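Side-chain contacts in fimbrin (Schizosaccharomyces pombe, PDB 1RT8), which binds actin filaments through paired calponin-homology domains, crosslinks them, and supports cell polarity, cytokinesis, mating and spore formation: residues E467-A470 with I471-A474; V328-K331 with K332-K335; E11-R14 with R15-K19; N82-C85 with I86-N89. All blocks are in the same frame, centred on the assembly; numbering follows the deposited sequence.

Interaction 1: E467-A470 with I471-A474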
loop_
_atom_site.group_PDB
_atom_site.type_symbol
_atom_site.label_atom_id
_atom_site.label_comp_id
_atom_site.label_asym_id
_atom_site.label_seq_id
_atom_site.Cartn_x
_atom_site.Cartn_y
_atom_site.Cartn_z
ATOM N N GLU A 467 8.349 -1.313 24.728
ATOM C CA GLU A 467 7.640 -1.569 23.481
ATOM C C GLU A 467 8.096 -0.591 22.398
ATOM O O GLU A 467 8.298 -0.974 21.245
ATOM C CB GLU A 467 6.133 -1.447 23.695
ATOM C CG GLU A 467 5.315 -1.653 22.443
ATOM C CD GLU A 467 3.828 -1.674 22.726
ATOM O OE1 GLU A 467 3.309 -0.658 23.238
ATOM O OE2 GLU A 467 3.179 -2.708 22.442
ATOM N N GLU A 468 8.273 0.672 22.774
ATOM C CA GLU A 468 8.700 1.684 21.816
ATOM C C GLU A 468 10.072 1.380 21.251
ATOM O O GLU A 468 10.303 1.531 20.053
ATOM C CB GLU A 468 8.712 3.077 22.457
ATOM C CG GLU A 468 9.145 4.181 21.496
ATOM C CD GLU A 468 8.364 4.154 20.183
ATOM O OE1 GLU A 468 7.115 4.247 20.225
ATOM O OE2 GLU A 468 8.995 4.040 19.107
ATOM N N LEU A 469 10.991 0.956 22.108
ATOM C CA LEU A 469 12.334 0.642 21.649
ATOM C C LEU A 469 12.319 -0.606 20.757
ATOM O O LEU A 469 13.060 -0.690 19.781
ATOM C CB LEU A 469 13.262 0.434 22.847
ATOM C CG LEU A 469 13.562 1.688 23.684
ATOM C CD1 LEU A 469 14.386 1.304 24.906
ATOM C CD2 LEU A 469 14.302 2.713 22.829
ATOM N N ALA A 470 11.472 -1.571 21.095
ATOM C CA ALA A 470 11.376 -2.789 20.299
ATOM C C ALA A 470 10.883 -2.450 18.894
ATOM O O ALA A 470 11.465 -2.894 17.907
ATOM C CB ALA A 470 10.439 -3.781 20.962
ATOM N N ILE A 471 9.822 -1.646 18.807
ATOM C CA ILE A 471 9.267 -1.253 17.511
ATOM C C ILE A 471 10.306 -0.542 16.644
ATOM O O ILE A 471 10.321 -0.717 15.425
ATOM C CB ILE A 471 8.018 -0.346 17.673
ATOM C CG1 ILE A 471 6.785 -1.195 17.993
ATOM C CG2 ILE A 471 7.735 0.404 16.374
ATOM C CD1 ILE A 471 6.916 -2.041 19.223
ATOM N N GLN A 472 11.169 0.262 17.264
ATOM C CA GLN A 472 12.213 0.960 16.514
ATOM C C GLN A 472 13.213 -0.057 15.951
ATOM O O GLN A 472 13.697 0.088 14.826
ATOM C CB GLN A 472 12.936 1.958 17.418
ATOM C CG GLN A 472 12.012 3.017 17.985
ATOM C CD GLN A 472 12.701 3.943 18.963
ATOM O OE1 GLN A 472 12.062 4.811 19.558
ATOM N NE2 GLN A 472 14.009 3.767 19.136
ATOM N N ASN A 473 13.523 -1.085 16.737
ATOM C CA ASN A 473 14.444 -2.122 16.278
ATOM C C ASN A 473 13.807 -2.859 15.093
ATOM O O ASN A 473 14.460 -3.113 14.081
ATOM C CB ASN A 473 14.736 -3.136 17.396
ATOM C CG ASN A 473 15.810 -2.662 18.363
ATOM O OD1 ASN A 473 16.566 -1.737 18.071
ATOM N ND2 ASN A 473 15.898 -3.319 19.514
ATOM N N ALA A 474 12.528 -3.188 15.233
ATOM C CA ALA A 474 11.796 -3.902 14.191
ATOM C C ALA A 474 11.655 -3.076 12.915
ATOM O O ALA A 474 11.802 -3.603 11.809
ATOM C CB ALA A 474 10.417 -4.319 14.709
#
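The first two turns of helix 467-483, in the fourth calponin-homology domain, bring Glu-468 against Gln-472 and Glu-467 against Ile-471. The contact is local, between side chains three or four residues apart. Routine helical bonds run beneath it, from Gln-472 N to Glu-468 O (3.2 Å), Asn-473 N to Leu-469 O (3.1 Å) and Ala-474 N to Ala-470 O (2.9 Å). Glu-468 and Gln-472 cross at about a right angle. Glu-468 leaves with CG opposite its own backbone N (chi1 -180°) and then bends at chi2 (51°). This bend carries the carboxylate along the helix, and OE2 comes to 3.4 Å from Gln-472 CG. The same CG lies 3.1 Å from Glu-468 O, so both oxygens of Glu-468, the backbone O and OE2, approach this one methylene from the same side. Glu-467 and Ile-471 run side by side and point the same way, though the modelled position of Ile-471 CD1 is doubtful. On another side of the helix, Asn-473 CB rests 3.3 Å from Ala-470 O. The carboxamide of the buried Asn-473 is satisfied from elsewhere: Thr-440 O accepts from ND2 and Thr-462 N donates to OD1. Thr-466 OG1 accepts from Leu-469 N at the start of the helix. The two glutamates are exposed, whereas Ala-470 and Ala-474 are buried. Ala-470 and Ile-471 pack on Val-496, and Ile-471 and Ala-474 on Pro-492, both of helix 492-496. Asn-473 meets Val-442 and Leu-445 of helix 442-451.

Interaction 2: V328-K331 with K332-K335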
loop_
_atom_site.group_PDB
_atom_site.type_symbol
_atom_site.label_atom_id
_atom_site.label_comp_id
_atom_site.label_asym_id
_atom_site.label_seq_id
_atom_site.Cartn_x
_atom_site.Cartn_y
_atom_site.Cartn_z
ATOM N N VAL A 328 -5.170 -24.113 -12.869
ATOM C CA VAL A 328 -6.624 -24.101 -12.867
ATOM C C VAL A 328 -7.306 -24.268 -14.226
ATOM O O VAL A 328 -6.967 -23.597 -15.198
ATOM C CB VAL A 328 -7.135 -22.790 -12.227
ATOM C CG1 VAL A 328 -8.648 -22.797 -12.150
ATOM C CG2 VAL A 328 -6.527 -22.628 -10.844
ATOM N N ASN A 329 -8.271 -25.179 -14.278
ATOM C CA ASN A 329 -9.050 -25.394 -15.486
ATOM C C ASN A 329 -10.255 -24.484 -15.313
ATOM O O ASN A 329 -11.251 -24.871 -14.700
ATOM C CB ASN A 329 -9.524 -26.841 -15.582
ATOM C CG ASN A 329 -10.404 -27.088 -16.803
ATOM O OD1 ASN A 329 -10.801 -28.220 -17.076
ATOM N ND2 ASN A 329 -10.708 -26.025 -17.541
ATOM N N TRP A 330 -10.169 -23.277 -15.848
ATOM C CA TRP A 330 -11.262 -22.330 -15.706
ATOM C C TRP A 330 -12.593 -22.716 -16.343
ATOM O O TRP A 330 -13.598 -22.042 -16.129
ATOM C CB TRP A 330 -10.814 -20.959 -16.191
ATOM C CG TRP A 330 -9.720 -20.414 -15.322
ATOM C CD1 TRP A 330 -8.375 -20.560 -15.501
ATOM C CD2 TRP A 330 -9.885 -19.690 -14.099
ATOM N NE1 TRP A 330 -7.691 -19.972 -14.462
ATOM C CE2 TRP A 330 -8.595 -19.435 -13.586
ATOM C CE3 TRP A 330 -11.000 -19.242 -13.381
ATOM C CZ2 TRP A 330 -8.390 -18.740 -12.391
ATOM C CZ3 TRP A 330 -10.795 -18.553 -12.191
ATOM C CH2 TRP A 330 -9.500 -18.312 -11.708
ATOM N N LYS A 331 -12.610 -23.798 -17.117
ATOM C CA LYS A 331 -13.853 -24.240 -17.739
ATOM C C LYS A 331 -14.693 -24.932 -16.674
ATOM O O LYS A 331 -15.886 -25.172 -16.860
ATOM C CB LYS A 331 -13.566 -25.210 -18.890
ATOM C CG LYS A 331 -12.866 -24.572 -20.084
ATOM C CD LYS A 331 -12.597 -25.582 -21.202
ATOM C CE LYS A 331 -11.823 -24.944 -22.354
ATOM N NZ LYS A 331 -11.536 -25.908 -23.456
ATOM N N LYS A 332 -14.059 -25.244 -15.549
ATOM C CA LYS A 332 -14.738 -25.906 -14.441
ATOM C C LYS A 332 -15.083 -24.926 -13.319
ATOM O O LYS A 332 -15.647 -25.318 -12.300
ATOM C CB LYS A 332 -13.857 -27.030 -13.880
ATOM C CG LYS A 332 -13.538 -28.138 -14.873
ATOM C CD LYS A 332 -12.572 -29.155 -14.274
ATOM C CE LYS A 332 -12.152 -30.204 -15.301
ATOM N NZ LYS A 332 -11.044 -31.075 -14.806
ATOM N N VAL A 333 -14.753 -23.655 -13.522
ATOM C CA VAL A 333 -14.995 -22.611 -12.530
ATOM C C VAL A 333 -16.237 -21.756 -12.804
ATOM O O VAL A 333 -16.510 -21.389 -13.950
ATOM C CB VAL A 333 -13.766 -21.673 -12.444
ATOM C CG1 VAL A 333 -14.046 -20.517 -11.489
ATOM C CG2 VAL A 333 -12.545 -22.461 -11.991
ATOM N N ASN A 334 -16.983 -21.433 -11.746
ATOM C CA ASN A 334 -18.177 -20.597 -11.871
ATOM C C ASN A 334 -17.753 -19.133 -11.768
ATOM O O ASN A 334 -17.059 -18.747 -10.828
ATOM C CB ASN A 334 -19.192 -20.922 -10.763
ATOM C CG ASN A 334 -19.721 -22.342 -10.855
ATOM O OD1 ASN A 334 -20.349 -22.714 -11.842
ATOM N ND2 ASN A 334 -19.462 -23.143 -9.830
ATOM N N LYS A 335 -18.179 -18.327 -12.736
ATOM C CA LYS A 335 -17.837 -16.911 -12.786
ATOM C C LYS A 335 -18.744 -16.021 -11.939
ATOM O O LYS A 335 -19.893 -16.364 -11.678
ATOM C CB LYS A 335 -17.889 -16.418 -14.234
ATOM C CG LYS A 335 -16.897 -17.085 -15.177
ATOM C CD LYS A 335 -17.002 -16.455 -16.559
ATOM C CE LYS A 335 -16.092 -17.123 -17.574
ATOM N NZ LYS A 335 -16.248 -16.497 -18.924
#
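Val-333 packs beside Trp-330 and against Val-328, and this apolar group is the enclosed part of the contact. Val-333 CB and Trp-330 CE3 are 3.8 Å apart, and the two side chains lie alongside each other, pointing the same way. Val-333 CG2 meets Val-328 CG1 at 3.9 Å, with the two valines crossing at about a right angle. That CG1 also sits 3.6 Å above the indole plane, over the centre of the Trp-330 ring. Trp-330 thus has one valine over a face and another at its six-membered ring. Its NE1 is bound by Asp-321 OD2, which, with Val-328 over the ring, helps to fix the rotation of the indole. A sulfate ion, probably from the crystallisation liquor, lies about 3 Å from this side chain. The backbone explains how the pieces meet: two type I beta turns overlap here. Lys-332 N bonds to Asn-329 O (3.0 Å). Val-333 N bonds weakly to Trp-330 O (3.3 Å). The turns lie in the loop between helices 314-323 and 345-361 of the third calponin-homology domain. Val-333 reaches Leu-314 and Leu-317 on one helix and Asn-351 and Tyr-354 on the other. Val-328 also touches Tyr-354. The outer side lacks such cover, for Lys-331 and Lys-332 are both exposed. The methylenes of Lys-332, extended beyond CG, merely lie across Asn-329 at about a right angle. Lys-332 CD is 4.0 Å from Asn-329 CB, and Lys-332 CG is 3.8 Å from Asn-329 CG. The chain of Lys-331 runs into solvent, extended throughout.

Interaction 3: E11-R14 with R15-K19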
loop_
_atom_site.group_PDB
_atom_site.type_symbol
_atom_site.label_atom_id
_atom_site.label_comp_id
_atom_site.label_asym_id
_atom_site.label_seq_id
_atom_site.Cartn_x
_atom_site.Cartn_y
_atom_site.Cartn_z
ATOM N N GLU A 11 1.374 17.432 -18.613
ATOM C CA GLU A 11 1.965 18.675 -18.115
ATOM C C GLU A 11 1.515 19.076 -16.711
ATOM O O GLU A 11 2.346 19.364 -15.846
ATOM C CB GLU A 11 1.647 19.835 -19.069
ATOM C CG GLU A 11 2.189 19.693 -20.497
ATOM C CD GLU A 11 1.625 18.474 -21.222
ATOM O OE1 GLU A 11 0.418 18.172 -21.044
ATOM O OE2 GLU A 11 2.382 17.811 -21.976
ATOM N N GLU A 12 0.205 19.110 -16.486
ATOM C CA GLU A 12 -0.324 19.514 -15.189
ATOM C C GLU A 12 0.015 18.545 -14.071
ATOM O O GLU A 12 0.408 18.964 -12.977
ATOM C CB GLU A 12 -1.838 19.694 -15.264
ATOM C CG GLU A 12 -2.285 20.712 -16.303
ATOM C CD GLU A 12 -3.324 21.670 -15.756
ATOM O OE1 GLU A 12 -2.972 22.511 -14.898
ATOM O OE2 GLU A 12 -4.495 21.575 -16.178
ATOM N N GLU A 13 -0.152 17.254 -14.332
ATOM C CA GLU A 13 0.161 16.250 -13.325
ATOM C C GLU A 13 1.590 16.458 -12.837
ATOM O O GLU A 13 1.845 16.515 -11.634
ATOM C CB GLU A 13 -0.006 14.846 -13.906
ATOM C CG GLU A 13 -1.446 14.375 -13.949
ATOM C CD GLU A 13 -1.614 13.080 -14.715
ATOM O OE1 GLU A 13 -0.777 12.168 -14.541
ATOM O OE2 GLU A 13 -2.593 12.969 -15.485
ATOM N N ARG A 14 2.518 16.596 -13.779
ATOM C CA ARG A 14 3.917 16.805 -13.426
ATOM C C ARG A 14 4.088 18.072 -12.600
ATOM O O ARG A 14 4.725 18.054 -11.548
ATOM C CB ARG A 14 4.778 16.894 -14.687
ATOM C CG ARG A 14 6.247 17.188 -14.410
ATOM C CD ARG A 14 7.077 17.031 -15.671
ATOM N NE ARG A 14 6.518 17.794 -16.783
ATOM C CZ ARG A 14 6.441 19.121 -16.819
ATOM N NH1 ARG A 14 6.892 19.846 -15.802
ATOM N NH2 ARG A 14 5.905 19.725 -17.872
ATOM N N ARG A 15 3.508 19.171 -13.075
ATOM C CA ARG A 15 3.619 20.440 -12.367
ATOM C C ARG A 15 3.054 20.362 -10.958
ATOM O O ARG A 15 3.751 20.647 -9.981
ATOM C CB ARG A 15 2.894 21.555 -13.132
ATOM C CG ARG A 15 2.996 22.914 -12.450
ATOM C CD ARG A 15 2.162 24.002 -13.128
ATOM N NE ARG A 15 2.623 24.339 -14.472
ATOM C CZ ARG A 15 2.319 23.651 -15.568
ATOM N NH1 ARG A 15 1.544 22.576 -15.486
ATOM N NH2 ARG A 15 2.780 24.042 -16.749
ATOM N N GLU A 16 1.788 19.969 -10.855
ATOM C CA GLU A 16 1.125 19.878 -9.562
ATOM C C GLU A 16 1.791 18.884 -8.616
ATOM O O GLU A 16 1.968 19.184 -7.437
ATOM C CB GLU A 16 -0.358 19.526 -9.750
ATOM C CG GLU A 16 -1.140 20.522 -10.611
ATOM C CD GLU A 16 -0.909 21.976 -10.201
ATOM O OE1 GLU A 16 -0.895 22.266 -8.990
ATOM O OE2 GLU A 16 -0.748 22.830 -11.094
ATOM N N PHE A 17 2.166 17.708 -9.116
ATOM C CA PHE A 17 2.819 16.717 -8.257
ATOM C C PHE A 17 4.112 17.288 -7.680
ATOM O O PHE A 17 4.394 17.140 -6.489
ATOM C CB PHE A 17 3.120 15.429 -9.039
ATOM C CG PHE A 17 1.895 14.637 -9.408
ATOM C CD1 PHE A 17 1.976 13.601 -10.330
ATOM C CD2 PHE A 17 0.660 14.927 -8.838
ATOM C CE1 PHE A 17 0.846 12.868 -10.681
ATOM C CE2 PHE A 17 -0.478 14.196 -9.183
ATOM C CZ PHE A 17 -0.382 13.166 -10.107
ATOM N N ILE A 18 4.901 17.944 -8.522
ATOM C CA ILE A 18 6.146 18.532 -8.054
ATOM C C ILE A 18 5.865 19.616 -7.020
ATOM O O ILE A 18 6.594 19.749 -6.040
ATOM C CB ILE A 18 6.951 19.142 -9.212
ATOM C CG1 ILE A 18 7.388 18.034 -10.176
ATOM C CG2 ILE A 18 8.153 19.890 -8.661
ATOM C CD1 ILE A 18 8.003 18.534 -11.473
ATOM N N LYS A 19 4.806 20.393 -7.238
ATOM C CA LYS A 19 4.453 21.444 -6.292
ATOM C C LYS A 19 4.102 20.819 -4.948
ATOM O O LYS A 19 4.529 21.300 -3.894
ATOM C CB LYS A 19 3.275 22.269 -6.817
ATOM C CG LYS A 19 3.600 23.075 -8.069
ATOM C CD LYS A 19 2.434 23.965 -8.491
ATOM C CE LYS A 19 2.088 25.000 -7.423
ATOM N NZ LYS A 19 1.080 25.984 -7.912
#
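Phe-17 lies beside Glu-13, one turn earlier on helix 11-25. Its CE1 is 3.9 Å from Glu-13 CB, and one face of the ring covers Glu-13 O. The ring and carboxylate planes are 47° apart. Arg-14 and Ile-18 also run side by side, with Arg-14 CG 3.7 Å from Ile-18 CD1. Arg-15 folds back: its chain bends at chi3 (-66°), and Glu-12 CA lies at the guanidinium edge, 3.6 Å from Arg-15 NH1. The next shell holds these groups in place. Glu-40 OE2 forms a salt bridge with Arg-15 NE. Lys-249 and Asn-247 bind the Glu-13 carboxylate, while Thr-239 and Thr-241 take that of Glu-12. Helices 117-131 and 248-261 cover Phe-17, so this start of the first calponin-homology domain meets the second. Glu-12 OE1 and Arg-15 NH1 are 4.6 Å apart, beyond a salt bridge, with the oxygen well out of the guanidinium plane. Glu-12 OE1 is 4.4 Å from Glu-16 OE2. The two acids would tend to repel each other, which the threonine bonds and the nearby arginine charge may partly offset.

Interaction 4: N82-C85 with I86-N89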
loop_
_atom_site.group_PDB
_atom_site.type_symbol
_atom_site.label_atom_id
_atom_site.label_comp_id
_atom_site.label_asym_id
_atom_site.label_seq_id
_atom_site.Cartn_x
_atom_site.Cartn_y
_atom_site.Cartn_z
ATOM N N ASN A 82 26.266 5.216 -8.098
ATOM C CA ASN A 82 25.185 4.310 -8.482
ATOM C C ASN A 82 24.875 3.266 -7.423
ATOM O O ASN A 82 23.718 3.068 -7.057
ATOM C CB ASN A 82 25.506 3.633 -9.818
ATOM C CG ASN A 82 25.393 4.590 -10.995
ATOM O OD1 ASN A 82 24.830 5.672 -10.868
ATOM N ND2 ASN A 82 25.916 4.189 -12.144
ATOM N N PHE A 83 25.916 2.622 -6.916
ATOM C CA PHE A 83 25.775 1.601 -5.890
ATOM C C PHE A 83 24.907 2.060 -4.707
ATOM O O PHE A 83 24.048 1.319 -4.218
ATOM C CB PHE A 83 27.160 1.210 -5.379
ATOM C CG PHE A 83 27.143 0.081 -4.408
ATOM C CD1 PHE A 83 27.166 -1.237 -4.859
ATOM C CD2 PHE A 83 27.090 0.326 -3.039
ATOM C CE1 PHE A 83 27.139 -2.302 -3.959
ATOM C CE2 PHE A 83 27.061 -0.728 -2.130
ATOM C CZ PHE A 83 27.086 -2.049 -2.593
ATOM N N LYS A 84 25.139 3.278 -4.230
ATOM C CA LYS A 84 24.361 3.782 -3.107
ATOM C C LYS A 84 22.938 4.139 -3.523
ATOM O O LYS A 84 22.002 3.962 -2.743
ATOM C CB LYS A 84 25.056 4.983 -2.463
ATOM C CG LYS A 84 26.252 4.586 -1.597
ATOM C CD LYS A 84 26.828 5.773 -0.838
ATOM C CE LYS A 84 27.952 5.324 0.092
ATOM N NZ LYS A 84 28.991 4.576 -0.660
ATOM N N CYS A 85 22.777 4.627 -4.748
ATOM C CA CYS A 85 21.454 4.965 -5.266
ATOM C C CYS A 85 20.590 3.695 -5.381
ATOM O O CYS A 85 19.382 3.729 -5.119
ATOM C CB CYS A 85 21.562 5.627 -6.641
ATOM S SG CYS A 85 22.239 7.314 -6.668
ATOM N N ILE A 86 21.208 2.578 -5.775
ATOM C CA ILE A 86 20.479 1.322 -5.906
ATOM C C ILE A 86 19.979 0.835 -4.546
ATOM O O ILE A 86 18.824 0.413 -4.426
ATOM C CB ILE A 86 21.349 0.218 -6.542
ATOM C CG1 ILE A 86 21.613 0.538 -8.016
ATOM C CG2 ILE A 86 20.653 -1.131 -6.406
ATOM C CD1 ILE A 86 20.353 0.613 -8.874
ATOM N N GLU A 87 20.844 0.893 -3.531
ATOM C CA GLU A 87 20.474 0.484 -2.178
ATOM C C GLU A 87 19.271 1.310 -1.737
ATOM O O GLU A 87 18.275 0.773 -1.267
ATOM C CB GLU A 87 21.635 0.706 -1.193
ATOM C CG GLU A 87 22.889 -0.124 -1.487
ATOM C CD GLU A 87 24.016 0.146 -0.503
ATOM O OE1 GLU A 87 24.317 1.328 -0.238
ATOM O OE2 GLU A 87 24.607 -0.820 0.006
ATOM N N ASN A 88 19.372 2.627 -1.887
ATOM C CA ASN A 88 18.275 3.511 -1.516
ATOM C C ASN A 88 17.020 3.175 -2.332
ATOM O O ASN A 88 15.909 3.146 -1.803
ATOM C CB ASN A 88 18.658 4.976 -1.768
ATOM C CG ASN A 88 19.589 5.535 -0.701
ATOM O OD1 ASN A 88 19.988 4.833 0.220
ATOM N ND2 ASN A 88 19.931 6.818 -0.825
ATOM N N ASN A 89 17.194 2.939 -3.625
ATOM C CA ASN A 89 16.044 2.631 -4.465
ATOM C C ASN A 89 15.395 1.303 -4.121
ATOM O O ASN A 89 14.197 1.125 -4.330
ATOM C CB ASN A 89 16.428 2.716 -5.944
ATOM C CG ASN A 89 16.667 4.156 -6.385
ATOM O OD1 ASN A 89 16.147 5.089 -5.772
ATOM N ND2 ASN A 89 17.439 4.339 -7.444
#
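Phe-83 and Glu-87 cross at a slant on the first turns of helix 82-99, with the ring and carboxylate planes 51° apart. Glu-87 OE2 comes closest, at 3.3 Å from Phe-83 CE2, while Glu-87 CD is 3.6 Å from that same carbon. Phe-83 CG stands opposite the backbone N (chi1 -175°), which swings the ring along the helix to the glutamate. Glu-87 is extended beyond CG, and Glu-87 CG lies 3.3 Å from Phe-83 O. Lys-84 lies alongside Glu-87 and points the same way. Only its aliphatic part is near, with Lys-84 CG 4.0 Å from Glu-87 OE1; Lys-84 NZ stays 5.7 Å from that oxygen. Backbone bonds join Asn-88 N to Lys-84 O (3.1 Å) and Asn-89 N to Cys-85 O (2.8 Å). The buried asparagines are held from outside: Asn-88 by Asn-72 and Asp-50, Asn-89 by Lys-49. Cys-85 and Ile-86 pack on Leu-113 of helix 109-113, inside the first calponin-homology domain. Phe-83 is exposed in the molecule and touches a crystal neighbour. Glu-87 is buried, and both its oxygens are bonded, OE1 by Asn-72 ND2 and OE2 with Tyr-455 OH. Tyr-455 belongs to the fourth calponin-homology domain, so this acid links the first and the last domain of the core. With these partners the carboxylate can probably stay charged although buried beside an aromatic ring.

Along the chain the order is interaction 3, interaction 4, interaction 2, interaction 1. All four are local and follow in series; none nests in or crosses another, and none closes a long loop. Interactions 3 and 4 share the first calponin-homology domain, their centres about 26 Å apart. Residues 11-19 face the second domain, whereas residues 82-89 reach the fourth through Tyr-455. Interaction 2 shapes a loop between two helices of the third domain. Interaction 1 starts a helix of the fourth, and its centre is about 46 Å from that of interaction 2, on the opposite side of the chain's centre. Both actin-binding regions are represented.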